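PDB 4FMZ: internalin from Listeria monocytogenes serotype 4b, which probably takes part in adhesion to, or invasion of, host cells through its curved leucine-rich repeat solenoid, as its internalin family membership suggests. Local coordinates for residues T47-A52 with E63-L68. Sequence-based numbering, arbitrary orientation.
Sequences TKLVVA and EYLTNL. With EDO (1,2-ethanediol), chain D.
Leu49 meets Leu65 and Leu68 in the first coil of the leucine-rich repeat solenoid and illustrates how such a fold closes a coil largely with leucine side chains, without a hydrogen bond between 47-52 and 63-68. Strand 48-50, outermost in the parallel array, sends Leu49 inward, and the loop returning toward strand 70-72 supplies the other two leucines.

The apolar contacts differ in kind. Leu68 extends CG anti to its own N (chi1 -164°), which lays CD1 against backbone as much as side chain, 3.7 Å from Leu49 N and 3.9 Å from Leu49 CB. Leu49 and Leu65 instead cross at about a right angle, methyl to methyl, with CD2 of each 4.0 Å apart. Helix 19-29 of the N-terminal cap packs against this pair, Ile25 touching both leucines, while Leu21 and Val28 pack on Leu49.

Backbone geometry shapes the loop side. A type I turn from Leu65 to Leu68, closed by Leu68 N to Leu65 O, overlaps the inverse gamma turn centred on Leu65. OD1 of Asn67 takes a hydrogen bond from Lys89 and its ND2 gives one to the carbonyl of Glu44.

Thr47 and Lys48, both exposed, make the remaining contacts. Lys48 N donates to O1 of a 1,2-ethanediol, probably from the crystallisation liquor, at 3.2 Å. Across the segments, Thr47 CA points its hydrogen at Asn67 O, 3.6 Å away with 155° at the hydrogen, and Thr47 CG2 lies 3.7 Å from that same oxygen.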
ATOM      1  N   THR A  47      13.511  -3.861  24.688  1.00 28.71           N
ATOM      2  CA  THR A  47      13.636  -2.917  23.567  1.00 28.52           C
ATOM      3  C   THR A  47      12.691  -3.329  22.432  1.00 32.36           C
ATOM      4  O   THR A  47      12.383  -2.511  21.557  1.00 33.01           O
ATOM      5  CB  THR A  47      15.087  -2.821  23.090  1.00 35.92           C
ATOM      6  OG1 THR A  47      15.528  -4.088  22.616  1.00 35.81           O
ATOM      7  CG2 THR A  47      16.026  -2.308  24.168  1.00 33.95           C
ATOM      8  N   LYS A  48      12.236  -4.605  22.455  1.00 28.32           N
ATOM      9  CA  LYS A  48      11.344  -5.187  21.454  1.00 27.68           C
ATOM     10  C   LYS A  48      10.292  -6.076  22.128  1.00 31.25           C
ATOM     11  O   LYS A  48      10.634  -6.983  22.906  1.00 31.30           O
ATOM     12  CB  LYS A  48      12.175  -5.995  20.438  1.00 30.29           C
ATOM     13  CG  LYS A  48      11.376  -6.726  19.366  1.00 36.73           C
ATOM     14  CD  LYS A  48      12.300  -7.286  18.285  1.00 47.47           C
ATOM     15  CE  LYS A  48      11.556  -8.065  17.229  1.00 61.34           C
ATOM     16  NZ  LYS A  48      12.459  -8.517  16.141  1.00 70.72           N
ATOM     17  N   LEU A  49       9.017  -5.807  21.834  1.00 27.15           N
ATOM     18  CA  LEU A  49       7.892  -6.604  22.339  1.00 26.67           C
ATOM     19  C   LEU A  49       6.919  -6.886  21.208  1.00 30.35           C
ATOM     20  O   LEU A  49       6.518  -5.967  20.487  1.00 29.55           O
ATOM     21  CB  LEU A  49       7.177  -5.920  23.521  1.00 26.54           C
ATOM     22  CG  LEU A  49       6.034  -6.698  24.209  1.00 29.63           C
ATOM     23  CD1 LEU A  49       6.564  -7.819  25.101  1.00 29.97           C
ATOM     24  CD2 LEU A  49       5.162  -5.768  25.026  1.00 29.97           C
ATOM     25  N   VAL A  50       6.553  -8.175  21.049  1.00 27.51           N
ATOM     26  CA  VAL A  50       5.628  -8.629  20.013  1.00 26.90           C
ATOM     27  C   VAL A  50       4.519  -9.447  20.668  1.00 31.89           C
ATOM     28  O   VAL A  50       4.777 -10.538  21.185  1.00 32.17           O
ATOM     29  CB  VAL A  50       6.344  -9.431  18.883  1.00 30.62           C
ATOM     30  CG1 VAL A  50       5.335  -9.974  17.858  1.00 30.06           C
ATOM     31  CG2 VAL A  50       7.403  -8.588  18.180  1.00 30.70           C
ATOM     32  N   VAL A  51       3.293  -8.910  20.681  1.00 28.36           N
ATOM     33  CA  VAL A  51       2.105  -9.621  21.205  1.00 28.04           C
ATOM     34  C   VAL A  51       1.057  -9.444  20.104  1.00 32.08           C
ATOM     35  O   VAL A  51       0.209  -8.547  20.168  1.00 31.50           O
ATOM     36  CB  VAL A  51       1.608  -9.194  22.633  1.00 32.09           C
ATOM     37  CG1 VAL A  51       0.499 -10.125  23.145  1.00 32.23           C
ATOM     38  CG2 VAL A  51       2.750  -9.153  23.637  1.00 32.03           C
ATOM     39  N   ALA A  52       1.192 -10.247  19.041  1.00 29.02           N
ATOM     40  CA  ALA A  52       0.339 -10.140  17.867  1.00 28.52           C
ATOM     41  C   ALA A  52      -0.677 -11.307  17.748  1.00 33.50           C
ATOM     42  O   ALA A  52      -0.366 -12.457  18.055  1.00 31.94           O
ATOM     43  CB  ALA A  52       1.196 -10.054  16.609  1.00 28.88           C
ATOM     44  N   GLU A  63       3.691   1.464  29.901  1.00 24.28           N
ATOM     45  CA  GLU A  63       4.398   2.709  30.187  1.00 25.33           C
ATOM     46  C   GLU A  63       5.724   2.468  30.971  1.00 29.65           C
ATOM     47  O   GLU A  63       6.565   3.363  30.962  1.00 28.28           O
ATOM     48  CB  GLU A  63       3.490   3.738  30.906  1.00 27.21           C
ATOM     49  CG  GLU A  63       3.010   3.346  32.297  1.00 34.12           C
ATOM     50  CD  GLU A  63       1.800   2.435  32.419  1.00 47.45           C
ATOM     51  OE1 GLU A  63       1.295   1.951  31.381  1.00 31.29           O
ATOM     52  OE2 GLU A  63       1.370   2.187  33.570  1.00 42.73           O
ATOM     53  N   TYR A  64       5.941   1.259  31.579  1.00 26.55           N
ATOM     54  CA  TYR A  64       7.183   0.913  32.301  1.00 27.07           C
ATOM     55  C   TYR A  64       8.316   0.429  31.389  1.00 30.21           C
ATOM     56  O   TYR A  64       9.480   0.344  31.821  1.00 30.55           O
ATOM     57  CB  TYR A  64       6.924  -0.155  33.357  1.00 29.04           C
ATOM     58  CG  TYR A  64       6.130   0.373  34.521  1.00 31.36           C
ATOM     59  CD1 TYR A  64       6.712   1.226  35.459  1.00 34.18           C
ATOM     60  CD2 TYR A  64       4.790   0.040  34.682  1.00 31.82           C
ATOM     61  CE1 TYR A  64       5.997   1.684  36.558  1.00 35.37           C
ATOM     62  CE2 TYR A  64       4.059   0.500  35.769  1.00 33.36           C
ATOM     63  CZ  TYR A  64       4.672   1.318  36.707  1.00 41.59           C
ATOM     64  OH  TYR A  64       3.961   1.813  37.756  1.00 41.69           O
ATOM     65  N   LEU A  65       7.973   0.117  30.131  1.00 26.53           N
ATOM     66  CA  LEU A  65       8.946  -0.322  29.137  1.00 26.64           C
ATOM     67  C   LEU A  65       9.558   0.926  28.489  1.00 31.43           C
ATOM     68  O   LEU A  65       9.416   1.144  27.291  1.00 31.38           O
ATOM     69  CB  LEU A  65       8.249  -1.245  28.106  1.00 25.82           C
ATOM     70  CG  LEU A  65       8.170  -2.741  28.453  1.00 31.17           C
ATOM     71  CD1 LEU A  65       7.429  -2.999  29.766  1.00 31.81           C
ATOM     72  CD2 LEU A  65       7.498  -3.504  27.360  1.00 29.86           C
ATOM     73  N   THR A  66      10.239   1.755  29.304  1.00 29.84           N
ATOM     74  CA  THR A  66      10.796   3.037  28.888  1.00 30.33           C
ATOM     75  C   THR A  66      11.860   2.921  27.793  1.00 34.16           C
ATOM     76  O   THR A  66      12.025   3.894  27.058  1.00 33.82           O
ATOM     77  CB  THR A  66      11.309   3.817  30.085  1.00 38.47           C
ATOM     78  OG1 THR A  66      12.220   3.002  30.823  1.00 35.85           O
ATOM     79  CG2 THR A  66      10.183   4.301  30.978  1.00 35.99           C
ATOM     80  N   ASN A  67      12.512   1.747  27.617  1.00 29.32           N
ATOM     81  CA  ASN A  67      13.517   1.597  26.563  1.00 28.87           C
ATOM     82  C   ASN A  67      12.971   0.915  25.308  1.00 31.22           C
ATOM     83  O   ASN A  67      13.746   0.575  24.413  1.00 30.78           O
ATOM     84  CB  ASN A  67      14.722   0.850  27.092  1.00 28.16           C
ATOM     85  CG  ASN A  67      15.562   1.704  27.998  1.00 40.04           C
ATOM     86  OD1 ASN A  67      15.836   2.876  27.733  1.00 34.45           O
ATOM     87  ND2 ASN A  67      15.939   1.140  29.121  1.00 31.40           N
ATOM     88  N   LEU A  68      11.650   0.723  25.235  1.00 27.68           N
ATOM     89  CA  LEU A  68      10.991   0.077  24.097  1.00 27.18           C
ATOM     90  C   LEU A  68      11.158   0.914  22.843  1.00 31.29           C
ATOM     91  O   LEU A  68      10.866   2.114  22.851  1.00 30.95           O
ATOM     92  CB  LEU A  68       9.501  -0.150  24.397  1.00 26.58           C
ATOM     93  CG  LEU A  68       8.728  -1.117  23.515  1.00 30.07           C
ATOM     94  CD1 LEU A  68       9.227  -2.562  23.687  1.00 30.79           C
ATOM     95  CD2 LEU A  68       7.257  -1.045  23.841  1.00 31.83           C
TER
HETATM   96  C1  EDO D 402      14.595  -6.998  24.172  1.00 43.20           C
HETATM   97  O1  EDO D 402      13.193  -7.173  24.096  1.00 42.24           O
HETATM   98  C2  EDO D 402      15.264  -7.560  22.911  1.00 44.61           C
HETATM   99  O2  EDO D 402      16.654  -7.341  23.031  1.00 46.84           O